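Local coordinates for protein 1,4-dihydroxy-6-naphtoate synthase (Archaeoglobus fulgidus, PDB 1ZBM) that probably catalyses the conversion of cyclic dehypoxanthine futalosine into 1,4-dihydroxy-6-naphthoate, a step in the biosynthesis of menaquinone, at residues L179-L185 with S252-L257; G86-P91 with L167-D171; R205-A209 with Y245-M249; K120-E124 with A266-I270. One frame throughout, in Å; residues are numbered along the deposited sequence.

Contact 1: L179-L185 with S252-L257; sequences LPLPLGL and SVDAAL
P182 lays the edge of its pyrrolidine ring against the flank of helix 252-257: CG lies 3.6 Å from CB of A256, and CB of the same proline sits 3.6 Å from CD2 of L257. With CG of L257 anti to its carbonyl carbon (chi1 -89°), the leucine folds back over the proline and brings its other methyl, CD1, toward L185. Two residues before P182, P180 meets the preceding helical turn, its CB facing CG2 of V253 and its CD 3.7 Å from OG of S252. The methyl of A256 also comes down on the loop just before the strand, its CB 3.3 Å from O of P180. L179 closes the far end by straddling the helix surface, CD1 meeting CB of A255 at 3.8 Å and CD2 meeting CB of S252 at 3.8 Å. With an alanine here both methyls go, and A255 would probably lose its apolar partner across the contact, while S252 kept its touch with P180. No hydrogen bond joins the two segments, and the contact is apolar packing of a helix across a strand at -80°. Strand 181-189, hydrogen-bonded to strand 76-86 on one side and to strand 61-65 on the other, thus carries helix 251-265 on one face of its mixed sheet, with W173 of helix 169-174 packed against P182 and A256.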
# COMPACT_ATOMS: atom_id res chain seq x y z
N LEU A 179 -4.98 0.96 -17.27
CA LEU A 179 -3.99 1.82 -16.63
C LEU A 179 -3.45 1.10 -15.39
O LEU A 179 -4.09 0.17 -14.88
CB LEU A 179 -4.66 3.13 -16.21
CG LEU A 179 -5.23 4.01 -17.32
CD1 LEU A 179 -6.18 5.07 -16.74
CD2 LEU A 179 -4.07 4.68 -18.07
N PRO A 180 -2.27 1.51 -14.90
CA PRO A 180 -1.69 0.87 -13.71
C PRO A 180 -2.71 0.90 -12.54
O PRO A 180 -3.68 1.65 -12.60
CB PRO A 180 -0.46 1.73 -13.43
CG PRO A 180 -0.06 2.21 -14.80
CD PRO A 180 -1.39 2.56 -15.42
N LEU A 181 -2.47 0.11 -11.50
CA LEU A 181 -3.38 0.05 -10.36
C LEU A 181 -2.84 0.74 -9.09
O LEU A 181 -1.94 0.20 -8.43
CB LEU A 181 -3.67 -1.43 -10.03
CG LEU A 181 -4.97 -1.84 -9.34
CD1 LEU A 181 -4.80 -3.24 -8.74
CD2 LEU A 181 -5.34 -0.85 -8.27
N PRO A 182 -3.38 1.92 -8.73
CA PRO A 182 -2.97 2.68 -7.54
C PRO A 182 -3.35 1.95 -6.27
O PRO A 182 -4.54 1.71 -6.04
CB PRO A 182 -3.75 3.99 -7.67
CG PRO A 182 -4.15 4.05 -9.11
CD PRO A 182 -4.45 2.63 -9.45
N LEU A 183 -2.38 1.61 -5.42
CA LEU A 183 -2.70 0.88 -4.19
C LEU A 183 -2.41 1.68 -2.92
O LEU A 183 -3.32 2.00 -2.16
CB LEU A 183 -1.94 -0.44 -4.14
CG LEU A 183 -2.29 -1.42 -5.25
CD1 LEU A 183 -1.26 -2.51 -5.29
CD2 LEU A 183 -3.70 -1.98 -5.02
N GLY A 184 -1.14 1.99 -2.69
CA GLY A 184 -0.75 2.75 -1.53
C GLY A 184 -0.21 4.08 -1.99
O GLY A 184 0.38 4.17 -3.07
N LEU A 185 -0.40 5.13 -1.20
CA LEU A 185 0.08 6.45 -1.59
C LEU A 185 0.83 7.15 -0.47
O LEU A 185 0.66 6.85 0.71
CB LEU A 185 -1.10 7.33 -2.00
CG LEU A 185 -2.08 6.87 -3.07
CD1 LEU A 185 -3.30 7.77 -3.03
CD2 LEU A 185 -1.44 6.88 -4.44
N SER A 252 -0.57 8.56 -16.21
CA SER A 252 -1.46 7.40 -16.28
C SER A 252 -2.00 7.00 -14.92
O SER A 252 -3.17 6.63 -14.79
CB SER A 252 -0.75 6.20 -16.94
OG SER A 252 0.35 5.74 -16.18
N VAL A 253 -1.15 7.07 -13.89
CA VAL A 253 -1.56 6.73 -12.53
C VAL A 253 -2.51 7.79 -11.98
O VAL A 253 -3.41 7.48 -11.20
CB VAL A 253 -0.33 6.60 -11.58
CG1 VAL A 253 -0.80 6.36 -10.15
CG2 VAL A 253 0.56 5.47 -12.04
N ASP A 254 -2.32 9.05 -12.38
CA ASP A 254 -3.23 10.10 -11.91
C ASP A 254 -4.60 9.79 -12.51
O ASP A 254 -5.62 9.96 -11.85
CB ASP A 254 -2.83 11.50 -12.40
CG ASP A 254 -1.53 12.00 -11.80
OD1 ASP A 254 -1.26 11.74 -10.60
OD2 ASP A 254 -0.79 12.69 -12.54
N ALA A 255 -4.61 9.34 -13.76
CA ALA A 255 -5.86 9.03 -14.45
C ALA A 255 -6.54 7.84 -13.81
O ALA A 255 -7.77 7.80 -13.69
CB ALA A 255 -5.59 8.76 -15.92
N ALA A 256 -5.74 6.85 -13.41
CA ALA A 256 -6.25 5.64 -12.78
C ALA A 256 -6.95 5.96 -11.46
O ALA A 256 -8.01 5.41 -11.18
CB ALA A 256 -5.13 4.66 -12.56
N LEU A 257 -6.38 6.84 -10.65
CA LEU A 257 -7.03 7.19 -9.39
C LEU A 257 -8.34 7.85 -9.71
O LEU A 257 -9.38 7.50 -9.14
CB LEU A 257 -6.19 8.18 -8.59
CG LEU A 257 -5.15 7.65 -7.62
CD1 LEU A 257 -4.57 8.87 -6.91
CD2 LEU A 257 -5.78 6.70 -6.59

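Contact 2: G86-P91 with L167-D171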
# COMPACT_ATOMS: atom_id res chain seq x y z
N GLY A 86 0.37 -1.33 -8.71
CA GLY A 86 0.44 -2.64 -9.32
C GLY A 86 0.35 -2.47 -10.82
O GLY A 86 -0.31 -1.55 -11.30
N ASP A 87 1.02 -3.34 -11.56
CA ASP A 87 1.01 -3.26 -13.02
C ASP A 87 1.16 -4.69 -13.52
O ASP A 87 2.27 -5.15 -13.80
CB ASP A 87 2.18 -2.39 -13.50
CG ASP A 87 2.00 -1.88 -14.92
OD1 ASP A 87 0.89 -2.00 -15.47
OD2 ASP A 87 2.98 -1.34 -15.49
N GLY A 88 0.04 -5.40 -13.62
CA GLY A 88 0.07 -6.79 -14.07
C GLY A 88 0.01 -7.72 -12.87
O GLY A 88 0.08 -8.94 -12.99
N TYR A 89 -0.14 -7.11 -11.69
CA TYR A 89 -0.21 -7.81 -10.41
C TYR A 89 -0.79 -6.89 -9.35
O TYR A 89 -0.85 -5.67 -9.53
CB TYR A 89 1.18 -8.24 -9.97
CG TYR A 89 2.19 -7.11 -10.03
CD1 TYR A 89 2.13 -6.02 -9.15
CD2 TYR A 89 3.23 -7.15 -10.96
CE1 TYR A 89 3.09 -5.00 -9.20
CE2 TYR A 89 4.19 -6.15 -11.02
CZ TYR A 89 4.12 -5.08 -10.14
OH TYR A 89 5.09 -4.12 -10.20
N GLY A 90 -1.19 -7.48 -8.22
CA GLY A 90 -1.75 -6.72 -7.12
C GLY A 90 -2.41 -7.62 -6.07
O GLY A 90 -2.10 -8.81 -6.01
N PRO A 91 -3.31 -7.08 -5.23
CA PRO A 91 -3.97 -7.91 -4.21
C PRO A 91 -4.83 -9.01 -4.79
O PRO A 91 -5.26 -8.94 -5.94
CB PRO A 91 -4.78 -6.90 -3.40
CG PRO A 91 -5.07 -5.82 -4.41
CD PRO A 91 -3.74 -5.68 -5.10
N LEU A 167 -9.83 -14.94 -6.95
CA LEU A 167 -10.15 -13.63 -7.52
C LEU A 167 -8.84 -12.86 -7.62
O LEU A 167 -8.19 -12.56 -6.61
CB LEU A 167 -11.13 -12.85 -6.63
CG LEU A 167 -11.81 -11.57 -7.17
CD1 LEU A 167 -12.58 -10.86 -6.06
CD2 LEU A 167 -10.78 -10.62 -7.75
N ASP A 168 -8.45 -12.54 -8.85
CA ASP A 168 -7.22 -11.78 -9.07
C ASP A 168 -7.68 -10.34 -9.30
O ASP A 168 -8.14 -10.00 -10.39
CB ASP A 168 -6.46 -12.32 -10.29
CG ASP A 168 -5.09 -11.69 -10.45
OD1 ASP A 168 -5.00 -10.44 -10.51
OD2 ASP A 168 -4.09 -12.45 -10.50
N LEU A 169 -7.57 -9.51 -8.27
CA LEU A 169 -8.00 -8.13 -8.33
C LEU A 169 -7.40 -7.35 -9.49
O LEU A 169 -8.03 -6.42 -10.01
CB LEU A 169 -7.72 -7.43 -7.00
CG LEU A 169 -8.60 -7.93 -5.86
CD1 LEU A 169 -8.12 -7.37 -4.54
CD2 LEU A 169 -10.05 -7.53 -6.12
N TRP A 170 -6.20 -7.71 -9.93
CA TRP A 170 -5.63 -7.00 -11.05
C TRP A 170 -6.36 -7.39 -12.34
O TRP A 170 -6.60 -6.53 -13.18
CB TRP A 170 -4.13 -7.27 -11.23
CG TRP A 170 -3.67 -6.90 -12.61
CD1 TRP A 170 -3.55 -7.74 -13.68
CD2 TRP A 170 -3.38 -5.58 -13.09
NE1 TRP A 170 -3.21 -7.03 -14.80
CE2 TRP A 170 -3.10 -5.70 -14.47
CE3 TRP A 170 -3.33 -4.31 -12.50
CZ2 TRP A 170 -2.76 -4.60 -15.27
CZ3 TRP A 170 -3.00 -3.21 -13.30
CH2 TRP A 170 -2.72 -3.36 -14.67
N ASP A 171 -6.70 -8.66 -12.50
CA ASP A 171 -7.40 -9.04 -13.73
C ASP A 171 -8.73 -8.33 -13.77
O ASP A 171 -9.20 -7.90 -14.83
CB ASP A 171 -7.65 -10.54 -13.80
CG ASP A 171 -6.38 -11.32 -13.88
OD1 ASP A 171 -5.43 -10.85 -14.56
OD2 ASP A 171 -6.32 -12.42 -13.28
O HOH W 1 -1.30 -10.85 -11.80
O HOH W 2 -4.02 -9.27 -8.52
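The loop from strand 76-86 of one sheet to strand 92-95 of the other, a crossing between the two lobes of a periplasmic-binding-protein-like fold, runs over the start of helix 169-174. W170 takes the loop on one face of its indole. N of G88 stands 3.2 Å above the ring plane, over its centre, and CA of G88 makes a CH-pi contact 3.5 Å from the centroid of the five-membered ring. CG of W170 is anti to its backbone N (chi1 162°), which swings the indole out from the helix and under the glycine. The G88 backbone would probably lose the flat surface it rests on if an alanine stood here. Beyond the ring, CG of P91 presses tightly on CD1 of L169 at 3.4 Å, while N of L169 gives a weak hydrogen bond to O of P91. D168 is the N-cap of the helix, its OD1 accepting from N of D171 at 3.2 Å and, weakly, from N of W170. A water gives hydrogen bonds to O of P91 and OD1 of D168. Behind the loop, P91 packs on A115 of helix 114-122, part of the predicted substrate site, and W170 reaches L181 of strand 181-189.

Contact 3: R205-A209 with Y245-M249; sequences RESIA and YTYNM
R205 and Y247 make the close part of this contact, their side chains crossing at about a right angle. CB of R205 is 3.5 Å from CE1 of Y247, and CG of the arginine stands over one face of the phenol ring, 4.2 Å from its centroid, as a CH-pi contact. Because CG of Y247 is anti to the backbone N (chi1 -174°), the ring swings toward helix 194-213 and lies beneath the arginine stem. From there the chain runs extended to NE, which gives a hydrogen bond of 3.3 Å to O of Y247, with an N-H...O angle of 157° and the oxygen in the guanidinium plane. Helix 244-247 ends here: N248 is the first residue to leave helical angles, and the arginine thus takes up a carbonyl of the helix's last turn. On the inner side CD1 of I208 reaches O of T246 at 3.4 Å, next to M25 of helix 20-30. The outer side is looser. NH2 of R205 bonds only weakly to OD1 of N248, at a bent 119°. CB of A209 lies 4.0 Å from CE1 of the exposed Y247 ring, whose cation-pi approach to the guanidinium is long and at most weakly attractive.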
# COMPACT_ATOMS: atom_id res chain seq x y z
N ARG A 205 12.46 11.07 -2.86
CA ARG A 205 12.92 10.56 -4.16
C ARG A 205 14.32 9.98 -4.07
O ARG A 205 14.62 8.92 -4.64
CB ARG A 205 12.91 11.67 -5.20
CG ARG A 205 11.53 11.97 -5.72
CD ARG A 205 11.54 13.07 -6.74
NE ARG A 205 10.26 13.13 -7.43
CZ ARG A 205 9.74 14.23 -7.97
NH1 ARG A 205 10.41 15.37 -7.90
NH2 ARG A 205 8.57 14.17 -8.58
N GLU A 206 15.19 10.67 -3.34
CA GLU A 206 16.54 10.19 -3.19
C GLU A 206 16.58 8.85 -2.49
O GLU A 206 17.35 7.97 -2.86
CB GLU A 206 17.38 11.19 -2.40
CG GLU A 206 18.86 10.86 -2.43
CD GLU A 206 19.69 11.87 -1.69
OE1 GLU A 206 19.51 13.08 -1.95
OE2 GLU A 206 20.52 11.45 -0.85
N SER A 207 15.73 8.68 -1.48
CA SER A 207 15.72 7.42 -0.74
C SER A 207 15.30 6.23 -1.62
O SER A 207 15.83 5.12 -1.50
CB SER A 207 14.81 7.53 0.49
OG SER A 207 15.06 6.47 1.40
N ILE A 208 14.33 6.48 -2.49
CA ILE A 208 13.79 5.48 -3.42
C ILE A 208 14.85 5.10 -4.47
O ILE A 208 15.12 3.92 -4.72
CB ILE A 208 12.54 6.03 -4.15
CG1 ILE A 208 11.45 6.36 -3.13
CG2 ILE A 208 12.04 5.03 -5.19
CD1 ILE A 208 10.34 7.25 -3.68
N ALA A 209 15.44 6.12 -5.09
CA ALA A 209 16.47 5.91 -6.09
C ALA A 209 17.64 5.14 -5.48
O ALA A 209 18.23 4.27 -6.12
CB ALA A 209 16.96 7.25 -6.65
N TYR A 245 7.04 4.26 -10.80
CA TYR A 245 5.80 4.85 -10.31
C TYR A 245 5.96 5.45 -8.92
O TYR A 245 5.33 6.45 -8.58
CB TYR A 245 4.68 3.81 -10.27
CG TYR A 245 4.31 3.19 -11.60
CD1 TYR A 245 4.13 3.98 -12.74
CD2 TYR A 245 4.11 1.82 -11.72
CE1 TYR A 245 3.75 3.42 -13.96
CE2 TYR A 245 3.72 1.25 -12.93
CZ TYR A 245 3.55 2.05 -14.04
OH TYR A 245 3.18 1.48 -15.25
N THR A 246 6.80 4.81 -8.11
CA THR A 246 7.06 5.26 -6.75
C THR A 246 7.95 6.49 -6.79
O THR A 246 7.79 7.41 -5.98
CB THR A 246 7.77 4.16 -5.93
OG1 THR A 246 7.23 2.88 -6.28
CG2 THR A 246 7.57 4.38 -4.43
N TYR A 247 8.90 6.53 -7.73
CA TYR A 247 9.79 7.67 -7.81
C TYR A 247 9.06 8.94 -8.22
O TYR A 247 9.34 10.02 -7.70
CB TYR A 247 10.93 7.41 -8.80
CG TYR A 247 11.96 8.51 -8.81
CD1 TYR A 247 12.95 8.58 -7.83
CD2 TYR A 247 11.95 9.48 -9.81
CE1 TYR A 247 13.90 9.60 -7.84
CE2 TYR A 247 12.89 10.50 -9.83
CZ TYR A 247 13.87 10.56 -8.85
OH TYR A 247 14.81 11.55 -8.90
N ASN A 248 8.11 8.81 -9.14
CA ASN A 248 7.31 9.94 -9.63
C ASN A 248 6.00 9.41 -10.24
O ASN A 248 6.02 8.67 -11.22
CB ASN A 248 8.10 10.71 -10.69
CG ASN A 248 7.43 12.01 -11.10
OD1 ASN A 248 7.12 12.84 -10.25
ND2 ASN A 248 7.20 12.19 -12.40
N MSE A 249 4.87 9.80 -9.67
CA MSE A 249 3.59 9.33 -10.19
C MSE A 249 3.34 9.88 -11.60
O MSE A 249 3.18 11.08 -11.78
CB MSE A 249 2.45 9.75 -9.26
CG MSE A 249 1.15 9.01 -9.49
SE MSE A 249 -0.22 9.65 -8.28
CE MSE A 249 0.35 8.70 -6.69

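Contact 4: K120-E124 with A266-I270; sequences KLAVE and AKGLI
L269 and L121 cross obliquely, methyl against methyl: CD2 of L269 lies 3.6 Å from CD2 of L121 and 3.8 Å from its CG. With CG of L121 anti to its carbonyl carbon (chi1 -75°), the leucine leans out from the end of helix 114-122 and brings CD2 to its partner. K120 runs past L269 the other way. The lysine's CB is 4.0 Å from CD2 of L269, and after the bend at chi3 (63°) its CE lies 4.0 Å from CG of the same leucine. CD2 of L269 thus sits between L121 and the start of the lysine, while the far part of the lysine's aliphatic chain reaches the leucine's branch point. Both segments lie where a helix ends. V123 is the first residue to leave helical angles after helix 114-122, and helix 251-265 closes in a Schellman motif with G268, at positive phi, as its C' residue; the turn directs L269 back toward helix 114-122. K267, on the near side of that turn, passes its CG at 4.3 Å from CD2 of L121 and then bends at chi2 and chi3 to meet E124 at about a right angle. NZ of K267 forms a salt bridge with OE1 of E124 at 3.1 Å, approaching from well above the carboxylate plane, 71° out of it. Both charged residues are exposed, and solvent probably weakens their attraction. On its inner side L121 also packs on W172 of helix 169-174.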
# COMPACT_ATOMS: atom_id res chain seq x y z
N LYS A 120 -15.08 -4.85 -2.95
CA LYS A 120 -16.45 -4.35 -2.88
C LYS A 120 -17.00 -3.95 -4.25
O LYS A 120 -18.21 -3.84 -4.43
CB LYS A 120 -16.51 -3.16 -1.91
CG LYS A 120 -16.24 -3.54 -0.45
CD LYS A 120 -15.68 -2.38 0.36
CE LYS A 120 -16.65 -1.23 0.44
NZ LYS A 120 -15.98 -0.00 0.95
N LEU A 121 -16.11 -3.74 -5.22
CA LEU A 121 -16.52 -3.38 -6.58
C LEU A 121 -16.67 -4.62 -7.45
O LEU A 121 -17.47 -4.65 -8.37
CB LEU A 121 -15.50 -2.46 -7.23
CG LEU A 121 -15.45 -1.00 -6.78
CD1 LEU A 121 -14.19 -0.37 -7.32
CD2 LEU A 121 -16.69 -0.25 -7.28
N ALA A 122 -15.88 -5.65 -7.17
CA ALA A 122 -15.93 -6.87 -7.97
C ALA A 122 -17.02 -7.83 -7.48
O ALA A 122 -17.62 -8.53 -8.29
CB ALA A 122 -14.56 -7.57 -7.93
N VAL A 123 -17.27 -7.85 -6.17
CA VAL A 123 -18.29 -8.70 -5.56
C VAL A 123 -19.17 -7.77 -4.73
O VAL A 123 -18.79 -7.35 -3.64
CB VAL A 123 -17.64 -9.75 -4.62
CG1 VAL A 123 -18.63 -10.85 -4.27
CG2 VAL A 123 -16.40 -10.35 -5.28
N GLU A 124 -20.35 -7.45 -5.25
CA GLU A 124 -21.26 -6.53 -4.57
C GLU A 124 -22.17 -7.15 -3.53
O GLU A 124 -23.18 -6.57 -3.16
CB GLU A 124 -22.10 -5.78 -5.60
CG GLU A 124 -22.55 -6.62 -6.77
CD GLU A 124 -23.06 -5.77 -7.90
OE1 GLU A 124 -22.31 -4.86 -8.32
OE2 GLU A 124 -24.19 -6.01 -8.37
N ALA A 266 -19.80 6.19 -8.00
CA ALA A 266 -20.94 5.62 -8.74
C ALA A 266 -21.64 4.46 -8.05
O ALA A 266 -22.76 4.09 -8.43
CB ALA A 266 -20.48 5.17 -10.14
N LYS A 267 -20.99 3.87 -7.06
CA LYS A 267 -21.61 2.77 -6.33
C LYS A 267 -21.84 3.13 -4.88
O LYS A 267 -22.24 2.28 -4.09
CB LYS A 267 -20.76 1.50 -6.43
CG LYS A 267 -20.86 0.80 -7.78
CD LYS A 267 -21.29 -0.66 -7.64
CE LYS A 267 -22.70 -0.78 -7.07
NZ LYS A 267 -23.15 -2.20 -6.95
N GLY A 268 -21.58 4.38 -4.53
CA GLY A 268 -21.77 4.80 -3.16
C GLY A 268 -20.86 4.10 -2.16
O GLY A 268 -21.27 3.79 -1.04
N LEU A 269 -19.62 3.83 -2.56
CA LEU A 269 -18.70 3.17 -1.64
C LEU A 269 -17.95 4.17 -0.77
O LEU A 269 -17.49 3.83 0.31
CB LEU A 269 -17.72 2.29 -2.41
CG LEU A 269 -18.20 0.85 -2.64
CD1 LEU A 269 -19.68 0.82 -2.94
CD2 LEU A 269 -17.40 0.25 -3.79
N ILE A 270 -17.85 5.41 -1.26
CA ILE A 270 -17.16 6.47 -0.55
C ILE A 270 -18.08 7.22 0.42
O ILE A 270 -19.25 6.79 0.59
CB ILE A 270 -16.52 7.49 -1.54
CG1 ILE A 270 -17.57 8.50 -2.00
CG2 ILE A 270 -15.97 6.78 -2.75
CD1 ILE A 270 -17.43 9.87 -1.34

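In the fold
Contact 1 is the buried member and wholly apolar, whereas contact 4 lies at the surface and adds a salt bridge to its leucine packing. Contacts 2 and 3 are partly buried, the former mixing ring packing with waters and a helix cap, the latter pairing an arginine with a helix-end carbonyl. Contacts 1 and 2 adjoin through strand 181-189, where N of L181 and O of G86 probably form a hydrogen bond. D87 of contact 2 reaches Y245 of contact 3, and M249 packs on L185 of contact 1. Helix 251-265 bears on the sheet in contact 1, and the loop after it meets helix 114-122 in contact 4, about 17 Å from contact 3 at nearest atoms.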